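SusD homolog (Bacteroides thetaiotaomicron VPI-5482, PDB 3FDH) probably binds glycans at the outer membrane, as a SusD/RagB-family lipoprotein of the kind that works with a TonB-dependent transporter in sugar uptake. Local coordinates at residues 264-269 / 305-310; 47-52 / 449-454; 59-64 / 310-315. One frame throughout, in Å; residues are numbered along the deposited sequence. Where two conformers were deposited one is given.

Contact 1: residues 264-269 / 305-310; sequences STSLGT and APNGSP
Asn307 grips the first turn of helix 265-274 with both ends of its amide. Its OD1 accepts from the backbone N of Ser266 at 2.8 Å, with the donor tilted 15° from the carbonyl plane, while ND2 gives a hydrogen to Ser264 OG at 3.0 Å, almost in the plane of the amide. Ser264 is the N-cap of the helix: with OG anti to its own backbone N (chi1 176°), the hydroxyl also accepts from Leu267 N at 3.2 Å, and it is hydrogen-bonded to the backbone O of Glu50. Ser266 OG has its own strong partner in the Glu50 carboxylate. A second anchor lies at Ala305 O, which accepts from Thr265 OG1 at 2.8 Å, the donor standing well above the carbonyl plane, and more weakly from Thr265 N. Ser264 and Ala305 form a single beta bridge. Outward, the CB of Ser266 rests against Asn307 OD1 at 3.3 Å. A leucine in place of Asn307 would probably leave Ser266 N without its acceptor and deprive the capping hydroxyl of a donor. The type II turn from Pro306 to Ser309 carries Asn307. Two N-terminal helix amides thus look to side-chain oxygens, Asn307 OD1 and Ser264 OG, one from each segment.

Contact 2: residues 47-52 / 449-454; sequences SYIEYE and ITLTNP
A Schellman motif ends helix 40-48, and its C-prime residue, Glu50, reaches across to the loop before helix 456-459. Positive phi at Glu50 goes with the bonds from Glu50 N to Ser47 O and from Tyr51 N to Ser46 O. The side chain then runs out extended (chi2 -176°) and presents its carboxylate to two consecutive backbone amides. Thr452 N meets OE1 at 2.9 Å in a nearly straight bond of 174°, and Asn453 N meets OE2 at 2.8 Å; both come from the syn side, slightly out of the carboxylate plane. OE1 is held as well by Ser266 OG, so the buried group has partners on both oxygens and little freedom to rotate.

In the alpha-helical SusD-like fold, this joins an early helix terminus to a loop some 400 residues later. Leu451 supplies the apolar side: its CD2 lies 3.7 Å from Ile49 O and close to CB and CG of Glu50, and its CD1 approaches Tyr48 O. Phe438 of helix 431-443 packs on both Leu451 and Ile49. Asn453, whose OD1 caps Asn455 N, turns its ND2 to Glu63 O and to a water. That water accepts from Asn453 ND2 at 2.8 Å and lies 2.9 Å from Ser47 O, where it can donate, bridging the loop to the last turn of helix 40-48.

Contact 3: residues 59-64 / 310-315; sequences LYYAEV and PDQSTS
Tyr60, Gln312 and Pro310 make up most of this contact: the Tyr60 ring takes Gln312 over one face and Pro310 at its edge. Gln312 spreads over that face: its CB sits 3.9 Å from the centroid of the Tyr60 ring and 13° off the normal, a CH-pi contact, and its fully extended chain carries the amide on across the same face. Ring and amide planes are only 6° apart, so the two groups stack, with CD of Gln312 3.7 Å from Tyr60 CD2. CB of Tyr60 points toward the loop, and chi1 of 165° carries the ring on so that its face lies against Gln312 and its CE1 edge at Pro310 O.

That carbonyl O lies near the ring plane, 3.3 Å from Tyr60 CE1, and CG of Pro310 is 4.1 Å from Tyr60 CD1. A water links the two residues, donating to Pro310 O at 2.6 Å and lying 3.1 Å from Tyr60 OH. The CD of the proline also packs on CG of Glu63 and CG1 of Val64.

The far end of Gln312 meets Tyr61, whose ring stands perpendicular to the amide; NE2 gives a weak hydrogen bond to Tyr61 OH at 3.4 Å. Gln312 OE1 has its stronger partner in Asn57 N, at the start of the helix, which fixes which end of the amide faces which way.

Residues 310-312, part of the loop between strands 292-293 and 319-320, lie against helix 57-63. Val53 of strand 52-54 touches both Pro310 and Glu63, while Leu59 and Ala62 pack against helix 40-48.

In the fold
The three contacts lie on one side of the chain's centre, with centres about 7 Å (contacts 1 and 2), 11 Å (1 and 3) and 14 Å (2 and 3) apart. The early region comprising helix 40-48, strand 52-54 and helix 57-63 supplies the first segments of contacts 2 and 3; 264-269 comes next, then the continuous loop 305-315, which contacts 1 and 3 share at Pro310, and finally 449-454. Glu50 joins contacts 1 and 2 through Ser264 and Ser266. Glu63 ties contact 3 to both others, through Gly308, Ser47 and Asn453. Segments up to about 400 residues apart in sequence are thus joined through Glu50 and Glu63 on one side of the SusD-like fold.

Contact 1: residues 264-269 / 305-310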
loop_
_atom_site.group_PDB
_atom_site.type_symbol
_atom_site.label_atom_id
_atom_site.label_comp_id
_atom_site.label_asym_id
_atom_site.label_seq_id
_atom_site.Cartn_x
_atom_site.Cartn_y
_atom_site.Cartn_z
ATOM N N SER A 264 -7.072 -12.600 -10.367
ATOM C CA SER A 264 -8.389 -12.219 -9.866
ATOM C C SER A 264 -9.449 -12.061 -10.931
ATOM O O SER A 264 -9.315 -11.230 -11.839
ATOM C CB SER A 264 -8.291 -10.897 -9.097
ATOM O OG SER A 264 -9.572 -10.456 -8.675
ATOM N N THR A 265 -10.509 -12.851 -10.789
ATOM C CA THR A 265 -11.635 -12.813 -11.723
ATOM C C THR A 265 -12.342 -11.458 -11.647
ATOM O O THR A 265 -12.572 -10.797 -12.659
ATOM C CB THR A 265 -12.625 -13.972 -11.486
ATOM O OG1 THR A 265 -11.977 -15.223 -11.760
ATOM C CG2 THR A 265 -13.827 -13.855 -12.420
ATOM N N SER A 266 -12.680 -11.053 -10.436
ATOM C CA SER A 266 -13.385 -9.776 -10.226
ATOM C C SER A 266 -12.601 -8.610 -10.846
ATOM O O SER A 266 -13.160 -7.713 -11.486
ATOM C CB SER A 266 -13.743 -9.560 -8.731
ATOM O OG SER A 266 -12.598 -9.358 -7.907
ATOM N N LEU A 267 -11.281 -8.662 -10.705
ATOM C CA LEU A 267 -10.437 -7.612 -11.224
ATOM C C LEU A 267 -10.509 -7.642 -12.746
ATOM O O LEU A 267 -10.643 -6.619 -13.407
ATOM C CB LEU A 267 -8.978 -7.741 -10.742
ATOM C CG LEU A 267 -8.007 -6.692 -11.321
ATOM C CD1 LEU A 267 -8.311 -5.274 -10.918
ATOM C CD2 LEU A 267 -6.626 -7.036 -10.896
ATOM N N GLY A 268 -10.449 -8.844 -13.299
ATOM C CA GLY A 268 -10.519 -9.032 -14.760
ATOM C C GLY A 268 -11.836 -8.506 -15.314
ATOM O O GLY A 268 -11.894 -7.868 -16.371
ATOM N N THR A 269 -12.905 -8.738 -14.573
ATOM C CA THR A 269 -14.222 -8.254 -14.987
ATOM C C THR A 269 -14.207 -6.731 -15.160
ATOM O O THR A 269 -14.738 -6.197 -16.110
ATOM C CB THR A 269 -15.283 -8.620 -13.937
ATOM O OG1 THR A 269 -15.318 -10.043 -13.784
ATOM C CG2 THR A 269 -16.691 -8.132 -14.366
ATOM N N ALA A 305 -8.657 -17.328 -11.170
ATOM C CA ALA A 305 -9.144 -17.874 -9.912
ATOM C C ALA A 305 -10.432 -17.159 -9.463
ATOM O O ALA A 305 -10.521 -15.910 -9.521
ATOM C CB ALA A 305 -8.048 -17.792 -8.832
ATOM N N PRO A 306 -11.436 -17.938 -9.035
ATOM C CA PRO A 306 -12.660 -17.332 -8.558
ATOM C C PRO A 306 -12.462 -16.771 -7.166
ATOM O O PRO A 306 -12.040 -17.464 -6.225
ATOM C CB PRO A 306 -13.644 -18.494 -8.508
ATOM C CG PRO A 306 -12.795 -19.674 -8.275
ATOM C CD PRO A 306 -11.514 -19.413 -8.990
ATOM N N ASN A 307 -12.786 -15.493 -7.035
ATOM C CA ASN A 307 -12.599 -14.818 -5.747
ATOM C C ASN A 307 -13.398 -15.484 -4.670
ATOM O O ASN A 307 -14.588 -15.722 -4.814
ATOM C CB ASN A 307 -12.994 -13.348 -5.832
ATOM C CG ASN A 307 -12.314 -12.651 -6.970
ATOM O OD1 ASN A 307 -12.836 -12.655 -8.095
ATOM N ND2 ASN A 307 -11.072 -12.155 -6.730
ATOM N N GLY A 308 -12.709 -15.817 -3.589
ATOM C CA GLY A 308 -13.358 -16.457 -2.454
ATOM C C GLY A 308 -13.667 -17.940 -2.542
ATOM O O GLY A 308 -14.167 -18.513 -1.571
ATOM N N SER A 309 -13.381 -18.579 -3.671
ATOM C CA SER A 309 -13.706 -19.995 -3.844
ATOM C C SER A 309 -12.777 -20.802 -4.780
ATOM O O SER A 309 -13.229 -21.726 -5.449
ATOM C CB SER A 309 -15.172 -20.125 -4.335
ATOM O OG SER A 309 -15.303 -19.697 -5.687
ATOM N N PRO A 310 -11.462 -20.480 -4.824
ATOM C CA PRO A 310 -10.656 -21.364 -5.658
ATOM C C PRO A 310 -10.421 -22.741 -5.076
ATOM O O PRO A 310 -10.588 -22.994 -3.888
ATOM C CB PRO A 310 -9.288 -20.682 -5.652
ATOM C CG PRO A 310 -9.213 -20.123 -4.275
ATOM C CD PRO A 310 -10.632 -19.619 -3.987
#

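Contact 2: residues 47-52 / 449-454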
loop_
_atom_site.group_PDB
_atom_site.type_symbol
_atom_site.label_atom_id
_atom_site.label_comp_id
_atom_site.label_asym_id
_atom_site.label_seq_id
_atom_site.Cartn_x
_atom_site.Cartn_y
_atom_site.Cartn_z
ATOM N N SER A 47 -5.471 -9.995 -1.389
ATOM C CA SER A 47 -6.575 -10.937 -1.394
ATOM C C SER A 47 -7.860 -10.241 -0.908
ATOM O O SER A 47 -8.904 -10.314 -1.514
ATOM C CB SER A 47 -6.303 -12.124 -0.454
ATOM O OG SER A 47 -7.472 -12.872 -0.232
ATOM N N TYR A 48 -7.768 -9.517 0.192
ATOM C CA TYR A 48 -8.984 -8.943 0.763
ATOM C C TYR A 48 -9.742 -8.022 -0.203
ATOM O O TYR A 48 -10.978 -8.068 -0.252
ATOM C CB TYR A 48 -8.728 -8.271 2.100
ATOM C CG TYR A 48 -8.129 -9.132 3.168
ATOM C CD1 TYR A 48 -8.335 -10.500 3.193
ATOM C CD2 TYR A 48 -7.472 -8.554 4.247
ATOM C CE1 TYR A 48 -7.847 -11.261 4.224
ATOM C CE2 TYR A 48 -6.971 -9.313 5.268
ATOM C CZ TYR A 48 -7.186 -10.675 5.270
ATOM O OH TYR A 48 -6.724 -11.469 6.321
ATOM N N ILE A 49 -9.024 -7.202 -0.968
ATOM C CA ILE A 49 -9.642 -6.258 -1.929
ATOM C C ILE A 49 -9.526 -6.704 -3.377
ATOM O O ILE A 49 -9.681 -5.952 -4.332
ATOM C CB ILE A 49 -9.286 -4.770 -1.687
ATOM C CG1 ILE A 49 -7.799 -4.537 -1.495
ATOM C CG2 ILE A 49 -10.028 -4.333 -0.404
ATOM C CD1 ILE A 49 -6.964 -4.838 -2.662
ATOM N N GLU A 50 -9.207 -7.987 -3.482
ATOM C CA GLU A 50 -9.329 -8.728 -4.732
ATOM C C GLU A 50 -8.489 -8.316 -5.914
ATOM O O GLU A 50 -8.893 -8.448 -7.077
ATOM C CB GLU A 50 -10.812 -8.877 -5.101
ATOM C CG GLU A 50 -11.634 -9.617 -4.018
ATOM C CD GLU A 50 -13.077 -9.870 -4.380
ATOM O OE1 GLU A 50 -13.501 -9.607 -5.516
ATOM O OE2 GLU A 50 -13.816 -10.317 -3.481
ATOM N N TYR A 51 -7.283 -7.870 -5.599
ATOM C CA TYR A 51 -6.250 -7.625 -6.645
ATOM C C TYR A 51 -5.666 -8.967 -7.129
ATOM O O TYR A 51 -5.169 -9.136 -8.273
ATOM C CB TYR A 51 -5.110 -6.841 -6.050
ATOM C CG TYR A 51 -5.287 -5.347 -6.008
ATOM C CD1 TYR A 51 -6.179 -4.691 -6.882
ATOM C CD2 TYR A 51 -4.498 -4.563 -5.153
ATOM C CE1 TYR A 51 -6.291 -3.296 -6.880
ATOM C CE2 TYR A 51 -4.602 -3.189 -5.142
ATOM C CZ TYR A 51 -5.458 -2.546 -6.017
ATOM O OH TYR A 51 -5.539 -1.165 -5.969
ATOM N N GLU A 52 -5.715 -9.903 -6.191
ATOM C CA GLU A 52 -5.240 -11.277 -6.339
ATOM C C GLU A 52 -6.091 -12.211 -5.568
ATOM O O GLU A 52 -6.815 -11.798 -4.651
ATOM C CB GLU A 52 -3.766 -11.439 -5.883
ATOM C CG GLU A 52 -2.749 -10.474 -6.521
ATOM C CD GLU A 52 -2.485 -10.625 -7.999
ATOM O OE1 GLU A 52 -2.825 -11.677 -8.588
ATOM O OE2 GLU A 52 -1.859 -9.688 -8.571
ATOM N N ILE A 449 -16.276 0.298 -5.212
ATOM C CA ILE A 449 -15.414 -0.837 -5.578
ATOM C C ILE A 449 -16.147 -2.122 -5.265
ATOM O O ILE A 449 -16.419 -2.428 -4.129
ATOM C CB ILE A 449 -14.046 -0.833 -4.828
ATOM C CG1 ILE A 449 -13.305 0.495 -4.993
ATOM C CG2 ILE A 449 -13.173 -2.053 -5.232
ATOM C CD1 ILE A 449 -13.142 0.913 -6.369
ATOM N N THR A 450 -16.483 -2.868 -6.299
ATOM C CA THR A 450 -17.189 -4.139 -6.115
ATOM C C THR A 450 -16.251 -5.291 -5.809
ATOM O O THR A 450 -15.265 -5.519 -6.510
ATOM C CB THR A 450 -17.960 -4.529 -7.396
ATOM O OG1 THR A 450 -18.937 -3.523 -7.676
ATOM C CG2 THR A 450 -18.690 -5.864 -7.216
ATOM N N LEU A 451 -16.593 -6.023 -4.767
ATOM C CA LEU A 451 -15.883 -7.258 -4.377
ATOM C C LEU A 451 -16.838 -8.402 -4.536
ATOM O O LEU A 451 -18.003 -8.267 -4.208
ATOM C CB LEU A 451 -15.397 -7.184 -2.925
ATOM C CG LEU A 451 -14.422 -6.023 -2.685
ATOM C CD1 LEU A 451 -13.952 -6.131 -1.230
ATOM C CD2 LEU A 451 -13.287 -6.078 -3.672
ATOM N N THR A 452 -16.365 -9.540 -5.018
ATOM C CA THR A 452 -17.260 -10.678 -5.278
ATOM C C THR A 452 -17.129 -11.875 -4.333
ATOM O O THR A 452 -17.925 -12.792 -4.380
ATOM C CB THR A 452 -17.142 -11.124 -6.745
ATOM O OG1 THR A 452 -15.861 -11.697 -6.999
ATOM C CG2 THR A 452 -17.346 -9.928 -7.653
ATOM N N ASN A 453 -16.139 -11.857 -3.442
ATOM C CA ASN A 453 -15.965 -12.973 -2.503
ATOM C C ASN A 453 -17.276 -13.251 -1.730
ATOM O O ASN A 453 -17.735 -12.397 -0.991
ATOM C CB ASN A 453 -14.813 -12.640 -1.534
ATOM C CG ASN A 453 -14.362 -13.822 -0.722
ATOM O OD1 ASN A 453 -15.174 -14.646 -0.281
ATOM N ND2 ASN A 453 -13.052 -13.862 -0.430
ATOM N N PRO A 454 -17.850 -14.465 -1.833
ATOM C CA PRO A 454 -19.138 -14.666 -1.164
ATOM C C PRO A 454 -19.042 -14.689 0.318
ATOM O O PRO A 454 -20.046 -14.562 1.016
ATOM C CB PRO A 454 -19.562 -16.058 -1.637
ATOM C CG PRO A 454 -18.724 -16.344 -2.819
ATOM C CD PRO A 454 -17.453 -15.651 -2.603
HETATM O O HOH W 1 -10.735 -12.455 -1.018
#

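Contact 3: residues 59-64 / 310-315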
loop_
_atom_site.group_PDB
_atom_site.type_symbol
_atom_site.label_atom_id
_atom_site.label_comp_id
_atom_site.label_asym_id
_atom_site.label_seq_id
_atom_site.Cartn_x
_atom_site.Cartn_y
_atom_site.Cartn_z
ATOM N N LEU A 59 -2.550 -18.220 2.495
ATOM C CA LEU A 59 -3.298 -17.226 1.706
ATOM C C LEU A 59 -4.599 -17.844 1.153
ATOM O O LEU A 59 -5.573 -17.131 0.898
ATOM C CB LEU A 59 -2.427 -16.604 0.606
ATOM C CG LEU A 59 -2.875 -15.236 0.093
ATOM C CD1 LEU A 59 -2.900 -14.202 1.229
ATOM C CD2 LEU A 59 -1.961 -14.791 -1.030
ATOM N N TYR A 60 -4.604 -19.159 1.008
ATOM C CA TYR A 60 -5.816 -19.865 0.536
ATOM C C TYR A 60 -6.873 -19.743 1.620
ATOM O O TYR A 60 -8.040 -19.396 1.342
ATOM C CB TYR A 60 -5.566 -21.339 0.204
ATOM C CG TYR A 60 -6.863 -22.115 0.093
ATOM C CD1 TYR A 60 -7.625 -22.068 -1.060
ATOM C CD2 TYR A 60 -7.351 -22.830 1.164
ATOM C CE1 TYR A 60 -8.836 -22.746 -1.157
ATOM C CE2 TYR A 60 -8.558 -23.517 1.082
ATOM C CZ TYR A 60 -9.305 -23.436 -0.072
ATOM O OH TYR A 60 -10.494 -24.090 -0.160
ATOM N N TYR A 61 -6.426 -19.955 2.850
ATOM C CA TYR A 61 -7.323 -19.918 4.046
ATOM C C TYR A 61 -7.812 -18.496 4.345
ATOM O O TYR A 61 -8.914 -18.263 4.871
ATOM C CB TYR A 61 -6.722 -20.648 5.258
ATOM C CG TYR A 61 -6.661 -22.148 4.941
ATOM C CD1 TYR A 61 -7.830 -22.889 4.824
ATOM C CD2 TYR A 61 -5.465 -22.771 4.665
ATOM C CE1 TYR A 61 -7.807 -24.243 4.468
ATOM C CE2 TYR A 61 -5.420 -24.117 4.302
ATOM C CZ TYR A 61 -6.592 -24.845 4.193
ATOM O OH TYR A 61 -6.523 -26.181 3.844
ATOM N N ALA A 62 -7.002 -17.545 3.942
ATOM C CA ALA A 62 -7.377 -16.120 4.043
ATOM C C ALA A 62 -8.450 -15.851 2.983
ATOM O O ALA A 62 -9.470 -15.215 3.226
ATOM C CB ALA A 62 -6.157 -15.183 3.844
ATOM N N GLU A 63 -8.219 -16.371 1.786
ATOM C CA GLU A 63 -9.144 -16.176 0.693
ATOM C C GLU A 63 -10.563 -16.695 0.973
ATOM O O GLU A 63 -11.563 -16.062 0.628
ATOM C CB GLU A 63 -8.572 -16.858 -0.563
ATOM C CG GLU A 63 -9.376 -16.572 -1.870
ATOM C CD GLU A 63 -9.330 -15.109 -2.315
ATOM O OE1 GLU A 63 -8.240 -14.473 -2.240
ATOM O OE2 GLU A 63 -10.378 -14.626 -2.812
ATOM N N VAL A 64 -10.639 -17.859 1.603
ATOM C CA VAL A 64 -11.922 -18.519 1.853
ATOM C C VAL A 64 -12.423 -18.154 3.218
ATOM O O VAL A 64 -13.427 -18.610 3.692
ATOM C CB VAL A 64 -11.869 -20.042 1.635
ATOM C CG1 VAL A 64 -11.570 -20.344 0.149
ATOM C CG2 VAL A 64 -10.896 -20.765 2.652
ATOM N N PRO A 310 -11.462 -20.480 -4.824
ATOM C CA PRO A 310 -10.656 -21.364 -5.658
ATOM C C PRO A 310 -10.421 -22.741 -5.076
ATOM O O PRO A 310 -10.588 -22.994 -3.888
ATOM C CB PRO A 310 -9.288 -20.682 -5.652
ATOM C CG PRO A 310 -9.213 -20.123 -4.275
ATOM C CD PRO A 310 -10.632 -19.619 -3.987
ATOM N N ASP A 311 -10.028 -23.630 -5.950
ATOM C CA ASP A 311 -9.486 -24.921 -5.538
ATOM C C ASP A 311 -8.063 -24.597 -5.074
ATOM O O ASP A 311 -7.410 -23.703 -5.623
ATOM C CB ASP A 311 -9.425 -25.895 -6.709
ATOM C CG ASP A 311 -10.793 -26.354 -7.161
ATOM O OD1 ASP A 311 -11.734 -26.365 -6.326
ATOM O OD2 ASP A 311 -10.892 -26.752 -8.343
ATOM N N GLN A 312 -7.590 -25.297 -4.055
ATOM C CA GLN A 312 -6.271 -25.025 -3.513
ATOM C C GLN A 312 -5.202 -25.683 -4.394
ATOM O O GLN A 312 -5.182 -26.906 -4.597
ATOM C CB GLN A 312 -6.221 -25.493 -2.070
ATOM C CG GLN A 312 -5.011 -24.973 -1.363
ATOM C CD GLN A 312 -4.960 -25.405 0.073
ATOM O OE1 GLN A 312 -4.031 -25.031 0.801
ATOM N NE2 GLN A 312 -5.944 -26.205 0.498
ATOM N N SER A 313 -4.335 -24.863 -4.966
ATOM C CA SER A 313 -3.353 -25.341 -5.915
ATOM C C SER A 313 -2.392 -24.223 -6.307
ATOM O O SER A 313 -2.794 -23.063 -6.439
ATOM C CB SER A 313 -4.092 -25.812 -7.171
ATOM O OG SER A 313 -3.211 -26.173 -8.233
ATOM N N THR A 314 -1.136 -24.588 -6.522
ATOM C CA THR A 314 -0.130 -23.606 -6.886
ATOM C C THR A 314 0.147 -23.679 -8.374
ATOM O O THR A 314 0.976 -22.945 -8.901
ATOM C CB THR A 314 1.202 -23.792 -6.126
ATOM O OG1 THR A 314 1.708 -25.111 -6.368
ATOM C CG2 THR A 314 1.011 -23.562 -4.610
ATOM N N SER A 315 -0.572 -24.568 -9.042
ATOM C CA SER A 315 -0.374 -24.787 -10.470
ATOM C C SER A 315 -1.593 -24.600 -11.373
ATOM O O SER A 315 -1.451 -24.356 -12.565
ATOM C CB SER A 315 0.176 -26.199 -10.707
ATOM O OG SER A 315 -0.660 -27.203 -10.174
HETATM O O HOH W 2 -12.608 -23.041 -2.228
#